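Local coordinates for uncharacterized protein (Pyrococcus horikoshii, PDB 2CYJ) that is of unknown function but is a small alpha/beta protein of the DUF498 (Mth938) family, from a hyperthermophilic archaeon, at residues V6-V11 and G69-L74; K12-E17 and G28-R33; I22-S27 and E103-K108; D62-G67 and K82-K87. One frame throughout, in Å; residues are numbered along the deposited sequence.

Contact 1 (V6-V11 and G69-L74); sequences VRFGLV and GIYGML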
loop_
_atom_site.group_PDB
_atom_site.type_symbol
_atom_site.label_atom_id
_atom_site.label_comp_id
_atom_site.label_asym_id
_atom_site.label_seq_id
_atom_site.Cartn_x
_atom_site.Cartn_y
_atom_site.Cartn_z
ATOM N N VAL A 6 -5.121 12.720 -6.055
ATOM C CA VAL A 6 -4.418 11.523 -6.488
ATOM C C VAL A 6 -4.058 11.692 -7.955
ATOM O O VAL A 6 -4.930 11.893 -8.796
ATOM C CB VAL A 6 -5.289 10.256 -6.314
ATOM C CG1 VAL A 6 -4.526 9.025 -6.768
ATOM C CG2 VAL A 6 -5.675 10.102 -4.845
ATOM N N ARG A 7 -2.767 11.642 -8.255
ATOM C CA ARG A 7 -2.316 11.748 -9.632
ATOM C C ARG A 7 -1.027 10.958 -9.748
ATOM O O ARG A 7 -0.446 10.555 -8.742
ATOM C CB ARG A 7 -2.091 13.212 -10.027
ATOM C CG ARG A 7 -0.805 13.826 -9.522
ATOM C CD ARG A 7 -0.778 15.322 -9.813
ATOM N NE ARG A 7 -1.752 16.035 -8.991
ATOM C CZ ARG A 7 -2.790 16.722 -9.465
ATOM N NH1 ARG A 7 -3.011 16.803 -10.773
ATOM N NH2 ARG A 7 -3.617 17.324 -8.620
ATOM N N PHE A 8 -0.595 10.706 -10.973
ATOM C CA PHE A 8 0.633 9.966 -11.183
ATOM C C PHE A 8 1.790 10.664 -10.471
ATOM O O PHE A 8 2.041 11.850 -10.697
ATOM C CB PHE A 8 0.909 9.854 -12.689
ATOM C CG PHE A 8 2.097 9.004 -13.027
ATOM C CD1 PHE A 8 3.367 9.562 -13.133
ATOM C CD2 PHE A 8 1.948 7.638 -13.227
ATOM C CE1 PHE A 8 4.474 8.764 -13.433
ATOM C CE2 PHE A 8 3.046 6.830 -13.527
ATOM C CZ PHE A 8 4.311 7.396 -13.630
ATOM N N GLY A 9 2.469 9.918 -9.598
ATOM C CA GLY A 9 3.611 10.431 -8.861
ATOM C C GLY A 9 3.345 11.340 -7.675
ATOM O O GLY A 9 4.291 11.777 -7.018
ATOM N N LEU A 10 2.080 11.603 -7.362
ATOM C CA LEU A 10 1.792 12.523 -6.273
ATOM C C LEU A 10 0.415 12.353 -5.658
ATOM O O LEU A 10 -0.599 12.453 -6.354
ATOM C CB LEU A 10 1.919 13.963 -6.792
ATOM C CG LEU A 10 1.876 15.100 -5.767
ATOM C CD1 LEU A 10 3.194 15.146 -4.992
ATOM C CD2 LEU A 10 1.638 16.426 -6.475
ATOM N N VAL A 11 0.376 12.091 -4.357
ATOM C CA VAL A 11 -0.904 11.981 -3.672
ATOM C C VAL A 11 -0.923 12.945 -2.490
ATOM O O VAL A 11 0.104 13.157 -1.841
ATOM C CB VAL A 11 -1.191 10.541 -3.177
ATOM C CG1 VAL A 11 -1.248 9.594 -4.376
ATOM C CG2 VAL A 11 -0.147 10.102 -2.163
ATOM N N GLY A 69 -0.060 0.911 -8.354
ATOM C CA GLY A 69 0.474 1.868 -9.298
ATOM C C GLY A 69 -0.688 2.410 -10.104
ATOM O O GLY A 69 -1.723 1.759 -10.232
ATOM N N ILE A 70 -0.532 3.612 -10.638
ATOM C CA ILE A 70 -1.577 4.208 -11.456
ATOM C C ILE A 70 -1.931 3.253 -12.596
ATOM O O ILE A 70 -3.097 3.148 -12.975
ATOM C CB ILE A 70 -1.095 5.553 -12.040
ATOM C CG1 ILE A 70 -0.912 6.575 -10.913
ATOM C CG2 ILE A 70 -2.069 6.054 -13.111
ATOM C CD1 ILE A 70 -2.203 6.984 -10.191
ATOM N N TYR A 71 -0.933 2.542 -13.116
ATOM C CA TYR A 71 -1.155 1.614 -14.220
ATOM C C TYR A 71 -1.149 0.137 -13.820
ATOM O O TYR A 71 -1.083 -0.755 -14.672
ATOM C CB TYR A 71 -0.142 1.898 -15.338
ATOM C CG TYR A 71 -0.325 3.278 -15.938
ATOM C CD1 TYR A 71 0.567 4.317 -15.656
ATOM C CD2 TYR A 71 -1.418 3.557 -16.762
ATOM C CE1 TYR A 71 0.366 5.604 -16.181
ATOM C CE2 TYR A 71 -1.624 4.841 -17.292
ATOM C CZ TYR A 71 -0.730 5.851 -16.996
ATOM O OH TYR A 71 -0.928 7.109 -17.515
ATOM N N GLY A 72 -1.237 -0.107 -12.514
ATOM C CA GLY A 72 -1.291 -1.462 -11.990
ATOM C C GLY A 72 -0.119 -2.377 -12.275
ATOM O O GLY A 72 -0.291 -3.597 -12.372
ATOM N N MET A 73 1.082 -1.815 -12.362
ATOM C CA MET A 73 2.254 -2.621 -12.672
ATOM C C MET A 73 2.941 -3.319 -11.508
ATOM O O MET A 73 3.820 -4.162 -11.716
ATOM C CB MET A 73 3.257 -1.778 -13.452
ATOM C CG MET A 73 2.662 -1.254 -14.735
ATOM S SD MET A 73 3.909 -0.608 -15.850
ATOM C CE MET A 73 2.873 -0.026 -17.205
ATOM N N LEU A 74 2.545 -2.981 -10.288
ATOM C CA LEU A 74 3.132 -3.613 -9.114
ATOM C C LEU A 74 2.265 -4.779 -8.671
ATOM O O LEU A 74 1.054 -4.758 -8.841
ATOM C CB LEU A 74 3.222 -2.614 -7.957
ATOM C CG LEU A 74 3.630 -3.215 -6.606
ATOM C CD1 LEU A 74 5.033 -3.780 -6.698
ATOM C CD2 LEU A 74 3.545 -2.152 -5.521
#

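Contact 2 (K12-E17 and G28-R33); sequences KIDGKE and GRIERR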
loop_
_atom_site.group_PDB
_atom_site.type_symbol
_atom_site.label_atom_id
_atom_site.label_comp_id
_atom_site.label_asym_id
_atom_site.label_seq_id
_atom_site.Cartn_x
_atom_site.Cartn_y
_atom_site.Cartn_z
ATOM N N LYS A 12 -2.079 13.563 -2.244
ATOM C CA LYS A 12 -2.239 14.499 -1.129
ATOM C C LYS A 12 -3.168 13.802 -0.145
ATOM O O LYS A 12 -4.331 13.542 -0.458
ATOM C CB LYS A 12 -2.856 15.824 -1.587
ATOM C CG LYS A 12 -2.901 16.880 -0.481
ATOM C CD LYS A 12 -3.518 18.175 -0.978
ATOM C CE LYS A 12 -3.834 19.119 0.170
ATOM N NZ LYS A 12 -4.354 20.407 -0.377
ATOM N N ILE A 13 -2.634 13.480 1.027
ATOM C CA ILE A 13 -3.382 12.774 2.056
ATOM C C ILE A 13 -3.122 13.463 3.394
ATOM O O ILE A 13 -1.975 13.788 3.715
ATOM C CB ILE A 13 -2.942 11.289 2.087
ATOM C CG1 ILE A 13 -3.297 10.635 0.746
ATOM C CG2 ILE A 13 -3.610 10.560 3.249
ATOM C CD1 ILE A 13 -2.880 9.175 0.618
ATOM N N ASP A 14 -4.192 13.690 4.161
ATOM C CA ASP A 14 -4.104 14.382 5.448
ATOM C C ASP A 14 -3.507 15.771 5.233
ATOM O O ASP A 14 -2.872 16.346 6.130
ATOM C CB ASP A 14 -3.256 13.596 6.454
ATOM C CG ASP A 14 -3.971 12.381 7.001
ATOM O OD1 ASP A 14 -3.405 11.725 7.906
ATOM O OD2 ASP A 14 -5.091 12.074 6.537
ATOM N N GLY A 15 -3.707 16.291 4.024
ATOM C CA GLY A 15 -3.230 17.620 3.674
ATOM C C GLY A 15 -1.774 17.727 3.278
ATOM O O GLY A 15 -1.296 18.816 2.938
ATOM N N LYS A 16 -1.072 16.602 3.307
ATOM C CA LYS A 16 0.346 16.576 2.970
ATOM C C LYS A 16 0.583 15.957 1.599
ATOM O O LYS A 16 -0.100 15.016 1.218
ATOM C CB LYS A 16 1.108 15.787 4.037
ATOM C CG LYS A 16 1.096 16.453 5.413
ATOM C CD LYS A 16 1.737 15.583 6.492
ATOM C CE LYS A 16 0.902 14.341 6.775
ATOM N NZ LYS A 16 1.528 13.454 7.800
ATOM N N GLU A 17 1.542 16.499 0.854
ATOM C CA GLU A 17 1.873 15.989 -0.477
ATOM C C GLU A 17 2.962 14.935 -0.403
ATOM O O GLU A 17 4.033 15.180 0.140
ATOM C CB GLU A 17 2.380 17.114 -1.379
ATOM C CG GLU A 17 1.386 18.216 -1.634
ATOM C CD GLU A 17 0.353 17.827 -2.655
ATOM O OE1 GLU A 17 -0.457 18.701 -3.032
ATOM O OE2 GLU A 17 0.352 16.653 -3.082
ATOM N N GLY A 28 -3.986 5.167 10.911
ATOM C CA GLY A 28 -3.917 6.405 10.158
ATOM C C GLY A 28 -2.502 6.954 10.105
ATOM O O GLY A 28 -2.254 7.969 9.457
ATOM N N ARG A 29 -1.570 6.307 10.802
ATOM C CA ARG A 29 -0.178 6.744 10.757
ATOM C C ARG A 29 0.314 6.488 9.334
ATOM O O ARG A 29 -0.046 5.484 8.713
ATOM C CB ARG A 29 0.669 5.943 11.743
ATOM C CG ARG A 29 0.391 6.294 13.189
ATOM C CD ARG A 29 1.116 5.364 14.136
ATOM N NE ARG A 29 0.724 5.629 15.514
ATOM C CZ ARG A 29 1.016 4.839 16.543
ATOM N NH1 ARG A 29 1.711 3.726 16.352
ATOM N NH2 ARG A 29 0.608 5.163 17.762
ATOM N N ILE A 30 1.124 7.402 8.817
ATOM C CA ILE A 30 1.662 7.271 7.468
ATOM C C ILE A 30 3.185 7.238 7.503
ATOM O O ILE A 30 3.815 8.035 8.204
ATOM C CB ILE A 30 1.227 8.453 6.569
ATOM C CG1 ILE A 30 -0.300 8.523 6.492
ATOM C CG2 ILE A 30 1.823 8.292 5.172
ATOM C CD1 ILE A 30 -0.810 9.727 5.722
ATOM N N GLU A 31 3.771 6.303 6.763
ATOM C CA GLU A 31 5.225 6.189 6.671
ATOM C C GLU A 31 5.611 6.007 5.213
ATOM O O GLU A 31 4.789 5.623 4.377
ATOM C CB GLU A 31 5.753 4.971 7.426
ATOM C CG GLU A 31 5.701 5.034 8.934
ATOM C CD GLU A 31 6.648 4.020 9.548
ATOM O OE1 GLU A 31 7.711 3.772 8.943
ATOM O OE2 GLU A 31 6.346 3.482 10.633
ATOM N N ARG A 32 6.874 6.263 4.903
ATOM C CA ARG A 32 7.327 6.073 3.540
ATOM C C ARG A 32 7.419 4.565 3.282
ATOM O O ARG A 32 7.679 3.775 4.195
ATOM C CB ARG A 32 8.701 6.725 3.331
ATOM C CG ARG A 32 9.832 6.085 4.115
ATOM C CD ARG A 32 11.189 6.665 3.709
ATOM N NE ARG A 32 11.577 6.248 2.366
ATOM C CZ ARG A 32 12.174 5.093 2.078
ATOM N NH1 ARG A 32 12.471 4.222 3.037
ATOM N NH2 ARG A 32 12.466 4.804 0.819
ATOM N N ARG A 33 7.169 4.164 2.045
ATOM C CA ARG A 33 7.282 2.762 1.699
ATOM C C ARG A 33 8.771 2.445 1.536
ATOM O O ARG A 33 9.493 3.178 0.846
ATOM C CB ARG A 33 6.555 2.467 0.383
ATOM C CG ARG A 33 6.673 1.017 -0.042
ATOM C CD ARG A 33 6.252 0.766 -1.478
ATOM N NE ARG A 33 6.743 -0.552 -1.871
ATOM C CZ ARG A 33 6.969 -0.946 -3.119
ATOM N NH1 ARG A 33 6.740 -0.131 -4.141
ATOM N NH2 ARG A 33 7.478 -2.148 -3.335
HETATM O O HOH W 1 -4.323 9.470 8.643
HETATM O O HOH W 2 3.194 11.314 7.609
#

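Contact 3 (I22-S27 and E103-K108); sequences IVIYPS and ELWGKK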
loop_
_atom_site.group_PDB
_atom_site.type_symbol
_atom_site.label_atom_id
_atom_site.label_comp_id
_atom_site.label_asym_id
_atom_site.label_seq_id
_atom_site.Cartn_x
_atom_site.Cartn_y
_atom_site.Cartn_z
ATOM N N ILE A 22 3.904 5.231 -0.190
ATOM C CA ILE A 22 3.635 5.304 1.239
ATOM C C ILE A 22 2.888 4.090 1.756
ATOM O O ILE A 22 2.312 3.311 0.989
ATOM C CB ILE A 22 2.787 6.560 1.613
ATOM C CG1 ILE A 22 1.451 6.558 0.857
ATOM C CG2 ILE A 22 3.580 7.831 1.311
ATOM C CD1 ILE A 22 0.494 7.672 1.295
ATOM N N VAL A 23 2.935 3.945 3.076
ATOM C CA VAL A 23 2.237 2.901 3.798
ATOM C C VAL A 23 1.327 3.626 4.789
ATOM O O VAL A 23 1.773 4.504 5.532
ATOM C CB VAL A 23 3.216 1.981 4.567
ATOM C CG1 VAL A 23 2.446 0.949 5.383
ATOM C CG2 VAL A 23 4.133 1.282 3.583
ATOM N N ILE A 24 0.039 3.303 4.754
ATOM C CA ILE A 24 -0.924 3.900 5.664
ATOM C C ILE A 24 -1.357 2.776 6.600
ATOM O O ILE A 24 -1.932 1.772 6.161
ATOM C CB ILE A 24 -2.159 4.447 4.919
ATOM C CG1 ILE A 24 -1.722 5.490 3.882
ATOM C CG2 ILE A 24 -3.137 5.051 5.917
ATOM C CD1 ILE A 24 -2.808 5.857 2.868
ATOM N N TYR A 25 -1.040 2.929 7.879
ATOM C CA TYR A 25 -1.395 1.941 8.888
ATOM C C TYR A 25 -2.848 2.087 9.325
ATOM O O TYR A 25 -3.458 3.132 9.132
ATOM C CB TYR A 25 -0.448 2.091 10.079
ATOM C CG TYR A 25 0.952 1.670 9.715
ATOM C CD1 TYR A 25 1.318 0.328 9.774
ATOM C CD2 TYR A 25 1.881 2.588 9.219
ATOM C CE1 TYR A 25 2.560 -0.101 9.350
ATOM C CE2 TYR A 25 3.147 2.161 8.781
ATOM C CZ TYR A 25 3.467 0.807 8.854
ATOM O OH TYR A 25 4.690 0.339 8.428
ATOM N N PRO A 26 -3.429 1.027 9.915
ATOM C CA PRO A 26 -4.824 1.050 10.377
ATOM C C PRO A 26 -5.191 2.257 11.230
ATOM O O PRO A 26 -6.325 2.738 11.170
ATOM C CB PRO A 26 -4.951 -0.259 11.158
ATOM C CG PRO A 26 -4.048 -1.168 10.414
ATOM C CD PRO A 26 -2.838 -0.310 10.107
ATOM N N SER A 27 -4.236 2.720 12.032
ATOM C CA SER A 27 -4.424 3.872 12.915
ATOM C C SER A 27 -4.409 5.190 12.170
ATOM O O SER A 27 -4.744 6.223 12.741
ATOM C CB SER A 27 -3.305 3.931 13.954
ATOM O OG SER A 27 -2.046 4.107 13.310
ATOM N N GLU A 103 -13.676 4.639 0.892
ATOM C CA GLU A 103 -14.983 4.022 1.079
ATOM C C GLU A 103 -15.026 3.075 2.287
ATOM O O GLU A 103 -15.989 3.072 3.049
ATOM C CB GLU A 103 -15.363 3.267 -0.197
ATOM C CG GLU A 103 -16.749 2.661 -0.186
ATOM C CD GLU A 103 -16.994 1.770 -1.383
ATOM O OE1 GLU A 103 -16.571 2.127 -2.504
ATOM O OE2 GLU A 103 -17.617 0.709 -1.205
ATOM N N LEU A 104 -13.968 2.288 2.468
ATOM C CA LEU A 104 -13.912 1.313 3.557
ATOM C C LEU A 104 -13.389 1.830 4.894
ATOM O O LEU A 104 -13.606 1.208 5.936
ATOM C CB LEU A 104 -13.049 0.124 3.127
ATOM C CG LEU A 104 -13.422 -0.603 1.831
ATOM C CD1 LEU A 104 -12.363 -1.663 1.523
ATOM C CD2 LEU A 104 -14.791 -1.246 1.967
ATOM N N TRP A 105 -12.707 2.963 4.878
ATOM C CA TRP A 105 -12.130 3.474 6.106
ATOM C C TRP A 105 -13.131 3.701 7.226
ATOM O O TRP A 105 -14.224 4.230 7.013
ATOM C CB TRP A 105 -11.361 4.767 5.825
ATOM C CG TRP A 105 -10.388 5.116 6.910
ATOM C CD1 TRP A 105 -10.605 5.940 7.982
ATOM C CD2 TRP A 105 -9.050 4.622 7.048
ATOM N NE1 TRP A 105 -9.483 5.988 8.779
ATOM C CE2 TRP A 105 -8.515 5.184 8.232
ATOM C CE3 TRP A 105 -8.251 3.748 6.290
ATOM C CZ2 TRP A 105 -7.210 4.913 8.670
ATOM C CZ3 TRP A 105 -6.960 3.480 6.723
ATOM C CH2 TRP A 105 -6.453 4.058 7.909
ATOM N N GLY A 106 -12.752 3.286 8.426
ATOM C CA GLY A 106 -13.621 3.502 9.565
ATOM C C GLY A 106 -14.279 2.281 10.149
ATOM O O GLY A 106 -14.762 2.319 11.280
ATOM N N LYS A 107 -14.325 1.199 9.388
ATOM C CA LYS A 107 -14.920 -0.011 9.914
ATOM C C LYS A 107 -13.840 -1.047 10.135
ATOM O O LYS A 107 -13.364 -1.219 11.264
ATOM C CB LYS A 107 -16.027 -0.497 8.981
ATOM C CG LYS A 107 -17.320 0.289 9.226
ATOM C CD LYS A 107 -18.478 -0.124 8.331
ATOM C CE LYS A 107 -19.765 0.550 8.804
ATOM N NZ LYS A 107 -20.902 0.355 7.862
ATOM N N LYS A 108 -13.420 -1.719 9.072
ATOM C CA LYS A 108 -12.372 -2.711 9.218
ATOM C C LYS A 108 -11.033 -2.003 9.393
ATOM O O LYS A 108 -10.873 -0.833 9.019
ATOM C CB LYS A 108 -12.315 -3.619 7.988
ATOM C CG LYS A 108 -13.507 -4.561 7.849
ATOM C CD LYS A 108 -13.579 -5.162 6.452
ATOM C CE LYS A 108 -14.772 -6.102 6.320
ATOM N NZ LYS A 108 -14.885 -6.648 4.938
#

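Contact 4 (D62-G67 and K82-K87); sequences DVLLVG and KLVEDK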
loop_
_atom_site.group_PDB
_atom_site.type_symbol
_atom_site.label_atom_id
_atom_site.label_comp_id
_atom_site.label_asym_id
_atom_site.label_seq_id
_atom_site.Cartn_x
_atom_site.Cartn_y
_atom_site.Cartn_z
ATOM N N ASP A 62 -7.224 -6.203 9.376
ATOM C CA ASP A 62 -8.160 -7.151 8.779
ATOM C C ASP A 62 -7.970 -7.220 7.276
ATOM O O ASP A 62 -8.151 -8.266 6.649
ATOM C CB ASP A 62 -9.603 -6.696 9.035
ATOM C CG ASP A 62 -9.920 -6.538 10.507
ATOM O OD1 ASP A 62 -9.710 -7.513 11.260
ATOM O OD2 ASP A 62 -10.384 -5.442 10.904
ATOM N N VAL A 63 -7.592 -6.084 6.709
ATOM C CA VAL A 63 -7.458 -5.940 5.277
ATOM C C VAL A 63 -6.126 -5.359 4.856
ATOM O O VAL A 63 -5.674 -4.390 5.459
ATOM C CB VAL A 63 -8.541 -4.958 4.754
ATOM C CG1 VAL A 63 -8.403 -4.758 3.245
ATOM C CG2 VAL A 63 -9.934 -5.457 5.111
ATOM N N LEU A 64 -5.495 -5.968 3.854
ATOM C CA LEU A 64 -4.275 -5.415 3.263
ATOM C C LEU A 64 -4.748 -4.900 1.904
ATOM O O LEU A 64 -5.238 -5.671 1.067
ATOM C CB LEU A 64 -3.172 -6.462 3.034
ATOM C CG LEU A 64 -2.015 -5.902 2.177
ATOM C CD1 LEU A 64 -1.264 -4.795 2.922
ATOM C CD2 LEU A 64 -1.066 -7.021 1.790
ATOM N N LEU A 65 -4.629 -3.591 1.703
ATOM C CA LEU A 65 -5.033 -2.955 0.455
ATOM C C LEU A 65 -3.792 -2.430 -0.246
ATOM O O LEU A 65 -3.033 -1.635 0.311
ATOM C CB LEU A 65 -6.019 -1.815 0.740
ATOM C CG LEU A 65 -6.587 -0.994 -0.434
ATOM C CD1 LEU A 65 -5.603 0.093 -0.836
ATOM C CD2 LEU A 65 -6.935 -1.909 -1.595
ATOM N N VAL A 66 -3.574 -2.893 -1.469
ATOM C CA VAL A 66 -2.413 -2.454 -2.227
ATOM C C VAL A 66 -2.806 -1.666 -3.465
ATOM O O VAL A 66 -3.581 -2.151 -4.292
ATOM C CB VAL A 66 -1.534 -3.658 -2.687
ATOM C CG1 VAL A 66 -0.274 -3.159 -3.401
ATOM C CG2 VAL A 66 -1.145 -4.522 -1.483
ATOM N N GLY A 67 -2.295 -0.438 -3.553
ATOM C CA GLY A 67 -2.486 0.416 -4.719
ATOM C C GLY A 67 -1.294 0.005 -5.574
ATOM O O GLY A 67 -0.139 0.335 -5.270
ATOM N N LYS A 82 1.215 -15.184 0.871
ATOM C CA LYS A 82 1.171 -16.258 1.861
ATOM C C LYS A 82 1.261 -15.685 3.279
ATOM O O LYS A 82 0.601 -16.160 4.205
ATOM C CB LYS A 82 2.331 -17.228 1.623
ATOM C CG LYS A 82 2.343 -18.446 2.539
ATOM C CD LYS A 82 1.327 -19.483 2.096
ATOM C CE LYS A 82 1.428 -20.739 2.949
ATOM N NZ LYS A 82 0.483 -21.794 2.493
ATOM N N LEU A 83 2.083 -14.658 3.436
ATOM C CA LEU A 83 2.287 -14.011 4.722
ATOM C C LEU A 83 0.974 -13.464 5.293
ATOM O O LEU A 83 0.779 -13.451 6.510
ATOM C CB LEU A 83 3.320 -12.891 4.550
ATOM C CG LEU A 83 4.002 -12.284 5.772
ATOM C CD1 LEU A 83 4.576 -13.387 6.657
ATOM C CD2 LEU A 83 5.107 -11.348 5.292
ATOM N N VAL A 84 0.069 -13.033 4.415
ATOM C CA VAL A 84 -1.221 -12.485 4.836
ATOM C C VAL A 84 -2.408 -13.280 4.290
ATOM O O VAL A 84 -3.482 -12.731 4.045
ATOM C CB VAL A 84 -1.352 -11.006 4.394
ATOM C CG1 VAL A 84 -0.364 -10.149 5.175
ATOM C CG2 VAL A 84 -1.088 -10.877 2.907
ATOM N N GLU A 85 -2.213 -14.583 4.126
ATOM C CA GLU A 85 -3.255 -15.442 3.592
ATOM C C GLU A 85 -4.502 -15.507 4.485
ATOM O O GLU A 85 -5.576 -15.880 4.021
ATOM C CB GLU A 85 -2.682 -16.844 3.339
ATOM C CG GLU A 85 -2.303 -17.599 4.591
ATOM C CD GLU A 85 -1.738 -18.980 4.294
ATOM O OE1 GLU A 85 -2.054 -19.535 3.223
ATOM O OE2 GLU A 85 -0.992 -19.513 5.144
ATOM N N ASP A 86 -4.368 -15.121 5.751
ATOM C CA ASP A 86 -5.502 -15.132 6.676
ATOM C C ASP A 86 -6.244 -13.798 6.690
ATOM O O ASP A 86 -7.186 -13.610 7.459
ATOM C CB ASP A 86 -5.025 -15.474 8.096
ATOM C CG ASP A 86 -4.035 -14.463 8.646
ATOM O OD1 ASP A 86 -3.253 -13.893 7.853
ATOM O OD2 ASP A 86 -4.022 -14.250 9.876
ATOM N N LYS A 87 -5.832 -12.879 5.822
ATOM C CA LYS A 87 -6.446 -11.559 5.753
ATOM C C LYS A 87 -7.216 -11.333 4.450
ATOM O O LYS A 87 -7.118 -12.123 3.508
ATOM C CB LYS A 87 -5.358 -10.486 5.872
ATOM C CG LYS A 87 -4.464 -10.605 7.097
ATOM C CD LYS A 87 -5.265 -10.508 8.383
ATOM C CE LYS A 87 -4.357 -10.396 9.600
ATOM N NZ LYS A 87 -5.145 -10.317 10.859
HETATM O O HOH W 3 -8.042 -9.750 11.080
#

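Contact 1 (V6-V11 and G69-L74)
F8 and I70 meet closely. The CG1 methylene of I70 lies 3.7 Å from F8 CA and 3.8 Å from F8 CD2, so the isoleucine presses at once on the backbone and on the near side of the phenyl ring. Its CD1 methyl leaves the ring aside and rests on the backbone, 4.1 Å from F8 N. Because I70 CG1 stands anti to its own carbonyl carbon (chi1 -67°), this branch faces the hairpin, while the other branch turns back over Y71: I70 CG2 sits over the centre of that tyrosine ring, 3.9 Å above its plane. Both partners are tight turns. R7 to L10 form a type II turn joining strands 3-7 and 10-13 into a two-residue beta hairpin, with G9 at the positive phi that suits glycine; G69 to G72 form a type I turn after strand 63-68, fastened by G72 N to G69 O at 3.0 Å. The end of the chain also ties the two turns in, through backbone bonds of V116 to G9 and of T117 to I70. Trimming I70 to an alanine would probably open a gap beside F8 and leave the phenyl ring freer to turn. Toward solvent the packing is looser. CE1 of the Y71 ring lies 3.9 Å from F8 CD2, the two side chains crossing at about a right angle, and the R7 guanidinium takes no part and forms a salt bridge with E5.

Contact 2 (K12-E17 and G28-R33)
I30 gives the largest share of the buried surface, about half, and its CD1 methyl does the touching. That methyl lies 3.8 Å from I13 CG2, where the two isoleucines meet obliquely, and 3.9 Å from D14 OD1, the aspartate running past it in the opposite direction. I30 holds CG1 anti to its carbonyl carbon with the chain then extended (chi2 175°), which carries CD1 across toward the hairpin. D14 adds the polar half of the contact: a water gives one hydrogen bond to D14 OD1 (2.5 Å) and one to G28 O (2.7 Å), bridging two acceptors that are themselves 4.2 Å apart. The other carboxylate oxygen, OD2, takes the backbone N-H of K2, so both carboxylate oxygens have a partner. A second water accepts from K16 NZ at 2.7 Å and makes only a weak bond to I30 O. I13 to K16 form a type I' turn, D14 and G15 both at positive phi, the tight end of the hairpin between strands 10-13 and 16-18. I13 also packs on I22 and I24, so the middle strand of the three-stranded antiparallel sheet lies against strand 22-24 and its neighbour 30-32, an edge strand of the five-stranded mixed sheet.

Contact 3 (I22-S27 and E103-K108)
W105 brings the far end of its indole, CZ2 and CH2, up against the carbonyls of Y25 and P26 and the CG2 methyl of I24. It is the first residue to leave helix 94-104, the helix of a beta-alpha-beta crossover that links the parallel strands 88-92 and 110-115 of the mixed sheet; strand 22-24 pairs antiparallel with 110-115, through a backbone bond between I24 and A112. The contact therefore ties the exit of that helix to the chain leaving the neighbouring strand. W105 has CG anti to its backbone N (chi1 -161°), and this swings the six-membered ring out to the 22-27 segment although the bond to CB does not aim there. Y25 O comes in at the ring edge, in plane, 3.4 Å from W105 CH2. P26 O approaches obliquely, 3.4 Å from W105 CZ2. Between the two segments the apolar contact is I24 CG2 to W105 CH2, 4.0 Å, with the two side chains crossing at a slant; I24 in turn rests on I13, and M1 also packs on the indole. With an alanine in place of W105, I24 CG2 would probably lose its partner and a gap would be likely to open beside the carbonyls of Y25 and P26. The CB of Y25 is directed away from the 103-108 segment, and one face of the Y25 ring is covered by V23 CG1, 3.6 Å above the plane and off centre.

Contact 4 (D62-G67 and K82-K87)
L64 and V84 are brought together by their first torsions: L64 places CG anti to the backbone N (chi1 169°), and in V84 CG1 stands anti to the carbonyl carbon (chi1 -68°), leaving CG2 in the crowded position between N and the carbonyl carbon. The two branches then meet methyl to methyl, L64 CD2 to V84 CG2 at 4.0 Å, with the side chains at about a right angle. Both are buried. L64 goes on to touch L111 and I113 on strand 110-115 and L76 beyond, while V84 also packs on V89 and F61. K87 follows a different route: K87 CB lies 3.7 Å from D62 O, and the bend at the second torsion (chi2 -60°) brings K87 CD back to 4.0 Å from the same oxygen. Strand 63-68, helix 78-83 and strand 88-92 make a beta-alpha-beta crossover, its two strands lying side by side and parallel in the mixed sheet. The 82-87 segment is the way back from helix to sheet, turning through the type I turn V84 to K87, closed by K87 N to V84 O at 2.9 Å. D62 stands just before the first strand, and its backbone already bonds to E88. At the outer end, D62 OD1 and K87 NZ are 5.4 Å apart and do not pair directly; one water sits between them, donating to D62 OD1 (2.8 Å) and accepting from K87 NZ (3.0 Å). Each charge has a closer mate, OD1 a salt bridge to R109, and the ammonium both the carbonyl of F61 and, as a cation-pi contact, its ring.

From the N terminus, residues 6-11, 12-17 and 22-27 open contacts 1, 2 and 3 in turn. Contact 2 is the first to close, at 28-33, and so falls wholly within the long loop of contact 1 while crossing contact 3. Residues 62-67 then open contact 4 before 69-74 close contact 1, so those two cross; contact 1 also crosses contact 3. Contact 4 closes at 82-87, and contact 3 closes last, at 103-108, enclosing contact 4. Contact 1 joins one hairpin of the three-stranded sheet to the loop after strand 63-68, contact 2 the other to strand 30-32; contacts 3 and 4 join helix exits to the mixed sheet. K108 packs on V63 between contacts 3 and 4.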